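Local structure of D-glycero-alpha-D-manno-heptose 7-phosphate kinase (Campylobacter jejuni subsp. jejuni, 4N3O) at residues Y43-L48 / Y107-S112; R201-F206 / G325-F330. The protein catalyses the ATP-dependent phosphorylation of D-glycero-alpha-D-manno-heptose 7-phosphate at C-1, giving the 1,7-bisphosphate, a step towards the GDP-heptose used in capsule biosynthesis. All coordinates share one frame; numbering follows the deposited sequence. Where two conformers were deposited one is given.

Contact 1: Y43-L48 / Y107-S112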
ATOM      1  N   TYR A  43       4.440  -1.101  -7.569  1.00 33.57           N
ATOM      2  CA  TYR A  43       5.010  -0.163  -8.484  1.00 33.78           C
ATOM      3  C   TYR A  43       6.261  -0.577  -9.218  1.00 33.70           C
ATOM      4  O   TYR A  43       6.954  -1.531  -8.852  1.00 37.45           O
ATOM      5  CB  TYR A  43       5.434   1.070  -7.649  1.00 34.26           C
ATOM      6  CG  TYR A  43       4.360   1.740  -6.810  1.00 33.01           C
ATOM      7  CD1 TYR A  43       3.530   2.703  -7.363  1.00 31.78           C
ATOM      8  CD2 TYR A  43       4.223   1.464  -5.436  1.00 34.22           C
ATOM      9  CE1 TYR A  43       2.568   3.347  -6.598  1.00 34.18           C
ATOM     10  CE2 TYR A  43       3.248   2.104  -4.660  1.00 31.20           C
ATOM     11  CZ  TYR A  43       2.442   3.054  -5.250  1.00 32.93           C
ATOM     12  OH  TYR A  43       1.480   3.707  -4.524  1.00 35.43           O
ATOM     13  N   ILE A  44       6.548   0.216 -10.238  1.00 33.17           N
ATOM     14  CA  ILE A  44       7.788   0.157 -10.982  1.00 35.69           C
ATOM     15  C   ILE A  44       8.512   1.444 -10.593  1.00 34.92           C
ATOM     16  O   ILE A  44       7.943   2.534 -10.686  1.00 32.22           O
ATOM     17  CB  ILE A  44       7.578   0.064 -12.494  1.00 37.35           C
ATOM     18  CG1 ILE A  44       7.126  -1.363 -12.801  1.00 40.45           C
ATOM     19  CG2 ILE A  44       8.880   0.394 -13.228  1.00 37.37           C
ATOM     20  CD1 ILE A  44       6.994  -1.691 -14.255  1.00 43.21           C
ATOM     21  N   HIS A  45       9.753   1.291 -10.135  1.00 35.33           N
ATOM     22  CA  HIS A  45      10.545   2.391  -9.639  1.00 34.60           C
ATOM     23  C   HIS A  45      11.634   2.682 -10.641  1.00 33.46           C
ATOM     24  O   HIS A  45      12.263   1.773 -11.141  1.00 36.54           O
ATOM     25  CB  HIS A  45      11.188   2.013  -8.292  1.00 33.89           C
ATOM     26  CG  HIS A  45      10.231   1.406  -7.319  1.00 37.13           C
ATOM     27  ND1 HIS A  45       9.570   2.148  -6.368  1.00 37.55           N
ATOM     28  CD2 HIS A  45       9.797   0.127  -7.169  1.00 39.65           C
ATOM     29  CE1 HIS A  45       8.772   1.355  -5.670  1.00 39.45           C
ATOM     30  NE2 HIS A  45       8.897   0.123  -6.132  1.00 39.25           N
ATOM     31  N   CYS A  46      11.846   3.959 -10.930  0.60 33.75           N
ATOM     32  CA  CYS A  46      12.888   4.383 -11.859  0.60 36.59           C
ATOM     33  C   CYS A  46      13.695   5.526 -11.284  0.60 37.50           C
ATOM     34  O   CYS A  46      13.135   6.460 -10.715  0.60 37.73           O
ATOM     35  CB  CYS A  46      12.292   4.865 -13.189  0.60 37.21           C
ATOM     36  SG  CYS A  46      11.412   3.595 -14.121  0.60 37.57           S
ATOM     37  N   THR A  47      15.011   5.435 -11.431  1.00 37.09           N
ATOM     38  CA  THR A  47      15.915   6.499 -11.029  1.00 38.47           C
ATOM     39  C   THR A  47      16.769   6.850 -12.263  1.00 41.63           C
ATOM     40  O   THR A  47      17.362   5.963 -12.899  1.00 40.83           O
ATOM     41  CB  THR A  47      16.825   6.094  -9.871  1.00 37.43           C
ATOM     42  OG1 THR A  47      16.065   6.069  -8.669  1.00 40.80           O
ATOM     43  CG2 THR A  47      17.913   7.090  -9.691  1.00 40.11           C
ATOM     44  N   LEU A  48      16.837   8.135 -12.592  1.00 41.16           N
ATOM     45  CA  LEU A  48      17.636   8.581 -13.732  1.00 42.92           C
ATOM     46  C   LEU A  48      18.657   9.577 -13.223  1.00 44.09           C
ATOM     47  O   LEU A  48      18.281  10.632 -12.695  1.00 44.83           O
ATOM     48  CB  LEU A  48      16.748   9.220 -14.801  1.00 43.50           C
ATOM     49  CG  LEU A  48      17.364   9.561 -16.169  1.00 45.14           C
ATOM     50  CD1 LEU A  48      16.265   9.992 -17.122  1.00 45.73           C
ATOM     51  CD2 LEU A  48      18.421  10.644 -16.074  1.00 47.45           C
ATOM     52  N   TYR A 107      13.242  -1.159 -11.366  1.00 43.16           N
ATOM     53  CA  TYR A 107      12.844  -2.450 -10.790  1.00 42.65           C
ATOM     54  C   TYR A 107      11.363  -2.422 -10.445  1.00 42.13           C
ATOM     55  O   TYR A 107      10.789  -1.363 -10.159  1.00 41.80           O
ATOM     56  CB  TYR A 107      13.693  -2.868  -9.562  1.00 43.90           C
ATOM     57  CG  TYR A 107      13.295  -2.251  -8.244  1.00 42.56           C
ATOM     58  CD1 TYR A 107      13.799  -1.032  -7.848  1.00 40.22           C
ATOM     59  CD2 TYR A 107      12.417  -2.903  -7.393  1.00 48.73           C
ATOM     60  CE1 TYR A 107      13.435  -0.468  -6.649  1.00 42.18           C
ATOM     61  CE2 TYR A 107      12.052  -2.351  -6.174  1.00 46.89           C
ATOM     62  CZ  TYR A 107      12.560  -1.130  -5.815  1.00 45.15           C
ATOM     63  OH  TYR A 107      12.181  -0.556  -4.621  1.00 52.78           O
ATOM     64  N   SER A 108      10.759  -3.597 -10.460  1.00 43.05           N
ATOM     65  CA  SER A 108       9.343  -3.744 -10.200  1.00 44.19           C
ATOM     66  C   SER A 108       9.087  -4.395  -8.876  1.00 43.76           C
ATOM     67  O   SER A 108       9.884  -5.201  -8.433  1.00 47.54           O
ATOM     68  CB  SER A 108       8.716  -4.624 -11.284  1.00 44.58           C
ATOM     69  OG  SER A 108       7.388  -4.986 -10.907  1.00 42.86           O
ATOM     70  N   ASP A 109       7.960  -4.065  -8.248  1.00 44.29           N
ATOM     71  CA  ASP A 109       7.592  -4.714  -6.975  1.00 42.56           C
ATOM     72  C   ASP A 109       7.076  -6.137  -7.169  1.00 46.44           C
ATOM     73  O   ASP A 109       6.952  -6.877  -6.196  1.00 49.95           O
ATOM     74  CB  ASP A 109       6.528  -3.914  -6.237  1.00 40.52           C
ATOM     75  CG  ASP A 109       7.063  -2.657  -5.641  1.00 38.49           C
ATOM     76  OD1 ASP A 109       8.261  -2.629  -5.350  1.00 42.05           O
ATOM     77  OD2 ASP A 109       6.295  -1.695  -5.450  1.00 37.50           O
ATOM     78  N   VAL A 110       6.763  -6.510  -8.411  1.00 47.54           N
ATOM     79  CA  VAL A 110       6.257  -7.843  -8.708  1.00 52.98           C
ATOM     80  C   VAL A 110       7.154  -8.530  -9.726  1.00 53.66           C
ATOM     81  O   VAL A 110       7.761  -7.869 -10.545  1.00 51.39           O
ATOM     82  CB  VAL A 110       4.818  -7.825  -9.261  1.00 53.20           C
ATOM     83  CG1 VAL A 110       3.912  -7.006  -8.351  1.00 53.17           C
ATOM     84  CG2 VAL A 110       4.783  -7.274 -10.681  1.00 52.79           C
ATOM     85  N   PRO A 111       7.211  -9.870  -9.682  1.00 63.52           N
ATOM     86  CA  PRO A 111       8.048 -10.656 -10.588  1.00 68.74           C
ATOM     87  C   PRO A 111       7.643 -10.591 -12.063  1.00 70.92           C
ATOM     88  O   PRO A 111       6.514 -10.208 -12.416  1.00 63.14           O
ATOM     89  CB  PRO A 111       7.876 -12.108 -10.077  1.00 73.22           C
ATOM     90  CG  PRO A 111       7.239 -11.998  -8.730  1.00 72.71           C
ATOM     91  CD  PRO A 111       6.440 -10.733  -8.765  1.00 69.53           C
ATOM     92  N   SER A 112       8.582 -10.996 -12.904  1.00 76.50           N
ATOM     93  CA  SER A 112       8.390 -11.039 -14.345  1.00 86.80           C
ATOM     94  C   SER A 112       7.210 -11.944 -14.734  1.00 86.40           C
ATOM     95  O   SER A 112       6.983 -12.986 -14.109  1.00 87.25           O
ATOM     96  CB  SER A 112       9.682 -11.549 -15.005  1.00 90.23           C
ATOM     97  OG  SER A 112       9.566 -11.620 -16.415  1.00 93.89           O
TER

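Contact 2: R201-F206 / G325-F330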
ATOM      1  N   ARG A 201     -12.646  -6.439   1.010  1.00 36.75           N
ATOM      2  CA  ARG A 201     -13.244  -7.629   0.406  1.00 42.77           C
ATOM      3  C   ARG A 201     -12.306  -8.388  -0.507  1.00 40.64           C
ATOM      4  O   ARG A 201     -12.734  -9.326  -1.144  1.00 46.06           O
ATOM      5  CB  ARG A 201     -14.359  -7.221  -0.556  1.00 48.38           C
ATOM      6  CG  ARG A 201     -15.438  -6.288  -0.070  1.00 51.07           C
ATOM      7  CD  ARG A 201     -16.630  -6.994   0.466  1.00 56.31           C
ATOM      8  NE  ARG A 201     -17.753  -6.077   0.521  1.00 63.77           N
ATOM      9  CZ  ARG A 201     -18.953  -6.411   0.971  1.00 71.02           C
ATOM     10  NH1 ARG A 201     -19.923  -5.507   0.999  1.00 69.38           N
ATOM     11  NH2 ARG A 201     -19.176  -7.645   1.415  1.00 77.38           N
ATOM     12  N   THR A 202     -11.054  -8.004  -0.635  1.00 40.51           N
ATOM     13  CA  THR A 202     -10.260  -8.689  -1.626  1.00 38.52           C
ATOM     14  C   THR A 202      -8.897  -9.190  -1.180  1.00 38.30           C
ATOM     15  O   THR A 202      -8.257  -8.620  -0.315  1.00 37.07           O
ATOM     16  CB  THR A 202     -10.101  -7.804  -2.910  1.00 42.57           C
ATOM     17  OG1 THR A 202      -9.506  -6.554  -2.597  1.00 41.22           O
ATOM     18  CG2 THR A 202     -11.443  -7.517  -3.555  1.00 45.71           C
ATOM     19  N   VAL A 203      -8.484 -10.292  -1.796  1.00 38.27           N
ATOM     20  CA  VAL A 203      -7.199 -10.911  -1.553  1.00 37.75           C
ATOM     21  C   VAL A 203      -6.521 -11.181  -2.894  1.00 36.43           C
ATOM     22  O   VAL A 203      -7.127 -11.719  -3.806  1.00 36.92           O
ATOM     23  CB  VAL A 203      -7.356 -12.252  -0.829  1.00 37.15           C
ATOM     24  CG1 VAL A 203      -6.007 -12.967  -0.750  1.00 38.88           C
ATOM     25  CG2 VAL A 203      -7.947 -12.042   0.549  1.00 37.82           C
ATOM     26  N   LEU A 204      -5.265 -10.796  -3.001  1.00 37.34           N
ATOM     27  CA  LEU A 204      -4.476 -10.982  -4.220  1.00 38.20           C
ATOM     28  C   LEU A 204      -3.418 -12.040  -3.905  1.00 38.22           C
ATOM     29  O   LEU A 204      -2.632 -11.866  -2.980  1.00 36.85           O
ATOM     30  CB  LEU A 204      -3.802  -9.660  -4.587  1.00 38.98           C
ATOM     31  CG  LEU A 204      -2.901  -9.681  -5.821  1.00 46.04           C
ATOM     32  CD1 LEU A 204      -3.683 -10.143  -7.036  1.00 46.55           C
ATOM     33  CD2 LEU A 204      -2.277  -8.313  -6.078  1.00 47.65           C
ATOM     34  N   TYR A 205      -3.400 -13.127  -4.667  1.00 39.92           N
ATOM     35  CA  TYR A 205      -2.474 -14.228  -4.429  1.00 40.20           C
ATOM     36  C   TYR A 205      -1.683 -14.623  -5.663  1.00 42.40           C
ATOM     37  O   TYR A 205      -2.261 -14.954  -6.683  1.00 41.24           O
ATOM     38  CB  TYR A 205      -3.284 -15.434  -3.963  1.00 41.38           C
ATOM     39  CG  TYR A 205      -2.505 -16.719  -3.759  1.00 42.12           C
ATOM     40  CD1 TYR A 205      -1.644 -16.869  -2.674  1.00 42.45           C
ATOM     41  CD2 TYR A 205      -2.671 -17.809  -4.623  1.00 44.46           C
ATOM     42  CE1 TYR A 205      -0.947 -18.044  -2.468  1.00 43.93           C
ATOM     43  CE2 TYR A 205      -1.979 -18.993  -4.426  1.00 42.81           C
ATOM     44  CZ  TYR A 205      -1.119 -19.103  -3.348  1.00 45.75           C
ATOM     45  OH  TYR A 205      -0.415 -20.263  -3.137  1.00 52.50           O
ATOM     46  N   PHE A 206      -0.358 -14.578  -5.556  1.00 44.91           N
ATOM     47  CA  PHE A 206       0.522 -15.034  -6.619  1.00 47.69           C
ATOM     48  C   PHE A 206       0.758 -16.503  -6.358  1.00 48.45           C
ATOM     49  O   PHE A 206       1.179 -16.887  -5.274  1.00 53.85           O
ATOM     50  CB  PHE A 206       1.825 -14.255  -6.661  1.00 51.17           C
ATOM     51  CG  PHE A 206       1.683 -12.890  -7.275  1.00 55.17           C
ATOM     52  CD1 PHE A 206       1.830 -12.718  -8.644  1.00 60.24           C
ATOM     53  CD2 PHE A 206       1.397 -11.781  -6.493  1.00 54.00           C
ATOM     54  CE1 PHE A 206       1.696 -11.462  -9.221  1.00 58.35           C
ATOM     55  CE2 PHE A 206       1.272 -10.529  -7.060  1.00 52.21           C
ATOM     56  CZ  PHE A 206       1.418 -10.370  -8.425  1.00 55.74           C
ATOM     57  N   GLY A 325       2.503 -20.322  -3.046  1.00 51.77           N
ATOM     58  CA  GLY A 325       2.472 -18.927  -3.487  1.00 52.73           C
ATOM     59  C   GLY A 325       2.607 -17.934  -2.342  1.00 49.49           C
ATOM     60  O   GLY A 325       3.170 -18.238  -1.300  1.00 51.99           O
ATOM     61  N   TYR A 326       2.130 -16.722  -2.560  1.00 50.07           N
ATOM     62  CA  TYR A 326       2.117 -15.735  -1.498  1.00 49.33           C
ATOM     63  C   TYR A 326       1.026 -14.717  -1.748  1.00 47.12           C
ATOM     64  O   TYR A 326       0.680 -14.414  -2.890  1.00 47.57           O
ATOM     65  CB  TYR A 326       3.473 -15.049  -1.313  1.00 51.69           C
ATOM     66  CG  TYR A 326       3.904 -14.159  -2.439  1.00 51.76           C
ATOM     67  CD1 TYR A 326       3.558 -12.808  -2.451  1.00 51.99           C
ATOM     68  CD2 TYR A 326       4.693 -14.652  -3.480  1.00 54.40           C
ATOM     69  CE1 TYR A 326       3.962 -11.970  -3.479  1.00 51.57           C
ATOM     70  CE2 TYR A 326       5.112 -13.825  -4.515  1.00 57.57           C
ATOM     71  CZ  TYR A 326       4.737 -12.486  -4.518  1.00 58.87           C
ATOM     72  OH  TYR A 326       5.144 -11.661  -5.554  1.00 66.62           O
ATOM     73  N   VAL A 327       0.467 -14.231  -0.653  1.00 44.04           N
ATOM     74  CA  VAL A 327      -0.561 -13.217  -0.677  1.00 40.57           C
ATOM     75  C   VAL A 327       0.123 -11.860  -0.739  1.00 39.75           C
ATOM     76  O   VAL A 327       1.103 -11.619  -0.037  1.00 40.52           O
ATOM     77  CB  VAL A 327      -1.449 -13.331   0.586  1.00 43.89           C
ATOM     78  CG1 VAL A 327      -2.378 -12.139   0.718  1.00 42.11           C
ATOM     79  CG2 VAL A 327      -2.234 -14.646   0.552  1.00 43.49           C
ATOM     80  N   GLN A 328      -0.384 -10.976  -1.591  1.00 39.78           N
ATOM     81  CA  GLN A 328       0.175  -9.654  -1.741  1.00 39.10           C
ATOM     82  C   GLN A 328      -0.832  -8.602  -1.311  1.00 43.31           C
ATOM     83  O   GLN A 328      -1.836  -8.406  -1.978  1.00 46.86           O
ATOM     84  CB  GLN A 328       0.576  -9.423  -3.199  1.00 41.63           C
ATOM     85  CG  GLN A 328       1.133  -8.041  -3.491  1.00 43.31           C
ATOM     86  CD  GLN A 328       2.457  -7.786  -2.781  1.00 45.16           C
ATOM     87  OE1 GLN A 328       3.457  -8.439  -3.061  1.00 50.58           O
ATOM     88  NE2 GLN A 328       2.467  -6.830  -1.878  1.00 47.67           N
ATOM     89  N   ASP A 329      -0.575  -7.948  -0.180  1.00 46.88           N
ATOM     90  CA  ASP A 329      -1.425  -6.866   0.289  1.00 47.35           C
ATOM     91  C   ASP A 329      -1.242  -5.698  -0.677  1.00 44.04           C
ATOM     92  O   ASP A 329      -0.185  -5.540  -1.288  1.00 42.39           O
ATOM     93  CB  ASP A 329      -1.017  -6.366   1.698  1.00 51.80           C
ATOM     94  CG  ASP A 329      -1.326  -7.368   2.828  1.00 63.35           C
ATOM     95  OD1 ASP A 329      -1.972  -8.422   2.590  1.00 62.18           O
ATOM     96  OD2 ASP A 329      -0.921  -7.074   3.986  1.00 68.69           O
ATOM     97  N   PHE A 330      -2.270  -4.868  -0.784  1.00 40.84           N
ATOM     98  CA  PHE A 330      -2.229  -3.715  -1.639  1.00 38.88           C
ATOM     99  C   PHE A 330      -3.382  -2.789  -1.320  1.00 37.14           C
ATOM    100  O   PHE A 330      -4.325  -3.190  -0.681  1.00 35.59           O
ATOM    101  CB  PHE A 330      -2.370  -4.155  -3.107  1.00 38.65           C
ATOM    102  CG  PHE A 330      -3.738  -4.624  -3.456  1.00 37.87           C
ATOM    103  CD1 PHE A 330      -4.114  -5.923  -3.219  1.00 37.67           C
ATOM    104  CD2 PHE A 330      -4.666  -3.746  -4.024  1.00 41.54           C
ATOM    105  CE1 PHE A 330      -5.390  -6.364  -3.547  1.00 41.54           C
ATOM    106  CE2 PHE A 330      -5.951  -4.170  -4.338  1.00 42.59           C
ATOM    107  CZ  PHE A 330      -6.312  -5.487  -4.101  1.00 44.06           C
TER
HETATM  108  O   HOH W   1      -4.286  -9.157  -0.967  1.00 41.15           O

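Contact 1: Y43-L48 / Y107-S112
The imidazole of His45 is held in two ways at once, stacked under a tyrosine ring and tied by its edge to a carboxylate. The ring of Tyr107 lies over it as an offset stack, with centroids 4.4 Å apart and planes inclined by 20°; His45 CD2 sits beneath the rim of the phenol, 3.3 Å from Tyr107 CZ. His45 NE2 donates to Asp109 OD1 at 2.9 Å, an N-H that stays close to the imidazole plane yet meets the oxygen from above the carboxylate plane, and a weak bond runs from NE2 to Asp109 OD2. Stack and bonds together restrict rotation of the imidazole, and the nearby carboxylate would probably favour its protonated form. Asp109 OD2 also accepts from Tyr43 N at 2.9 Å, while Asp109 N returns a bond to Tyr43 O, so this aspartate grips the neighbouring strand through both backbone and side chain. Its CG stands anti to its own carbonyl carbon (chi1 -73°), which brings OD2 in front of the Tyr43 N-H, met from above the carboxylate plane.

Behind this point the strands pair regularly: His45 N bonds Tyr107 O at 2.8 Å and Tyr107 N bonds His45 O. On the opposite face Ile44 CG1 rests on Ser108 CB, 3.9 Å away, and the isoleucine packs on Thr121 and Leu122 of helix 118-134. Ser108 OG donates to Val110 O, bracing the chain where it leaves the strand. This is an antiparallel ladder of the N-terminal GHMP kinase domain, ending where strand 102-108 leads toward the glycine-rich loop that probably binds ATP, as in other GHMP kinases.

Contact 2: R201-F206 / G325-F330
Strand 202-206 and the short strand 326-327 form one margin of the four-stranded antiparallel sheet in the C-terminal part of the kinase, and the phenol of Tyr205 reaches across to the residue just before the second strand. Tyr205 CG lies opposite its backbone N (chi1 176°), which carries the ring along the neighbouring chain until OH accepts from Gly325 N at 2.9 Å. The bond is bent, with an N-H...O angle of 132°. Next to it Phe206 and Tyr326 make the hydrogen-bonded pair, each amide N giving 2.9 Å to the other's carbonyl O.

On the face bearing these two residues, their side chains run side by side. The rings, 24° from parallel, are slid so far apart that they barely overlap; instead Phe206 CB sits over the Tyr326 ring in a CH-pi contact, 4.2 Å from its centroid. Gln328 CB meets the edge of the Phe206 ring, whose side chain also touches Ser114 of the glycine-rich loop, which probably binds the nucleotide.

In the 2-3-1-4 strand order of this sheet, 202-206 is an inner strand, bonded along its other edge to strand 303-308, whereas 326-327 is outermost within the chain. Gln328 N still gives Leu204 O a nearly straight bond of 2.8 Å, but beyond it the chains part, and a water accepting from Leu204 N and donating to Gln328 O bridges the gap. Phe330 then turns back, placing CE1 3.8 Å from Leu204 CB and CZ near Thr202 OG1, a hydroxyl already bonded to Leu198 O.

Overall arrangement
After strands 6-21 and 31-40, strand 42-50 supplies the first half of contact 1, which closes a loop of 58 residues when strand 102-108 returns beside it within the large mixed sheet. The chain then passes through the glycine-rich loop, helices 118-134, 140-153 and 162-169, strands 172-178 and 182-188 and helix 192-200 before contact 2 opens at strand 202-206; that second loop, 118 residues long, closes at 326-327. The loops follow in series, neither nesting nor crossing. Contact 1 ties together strands of the N-terminal domain, contact 2 those of the C-terminal sheet, and they meet where Pro111 CD lies 3.6 Å from Tyr326 OH. Both also pack against the second subunit.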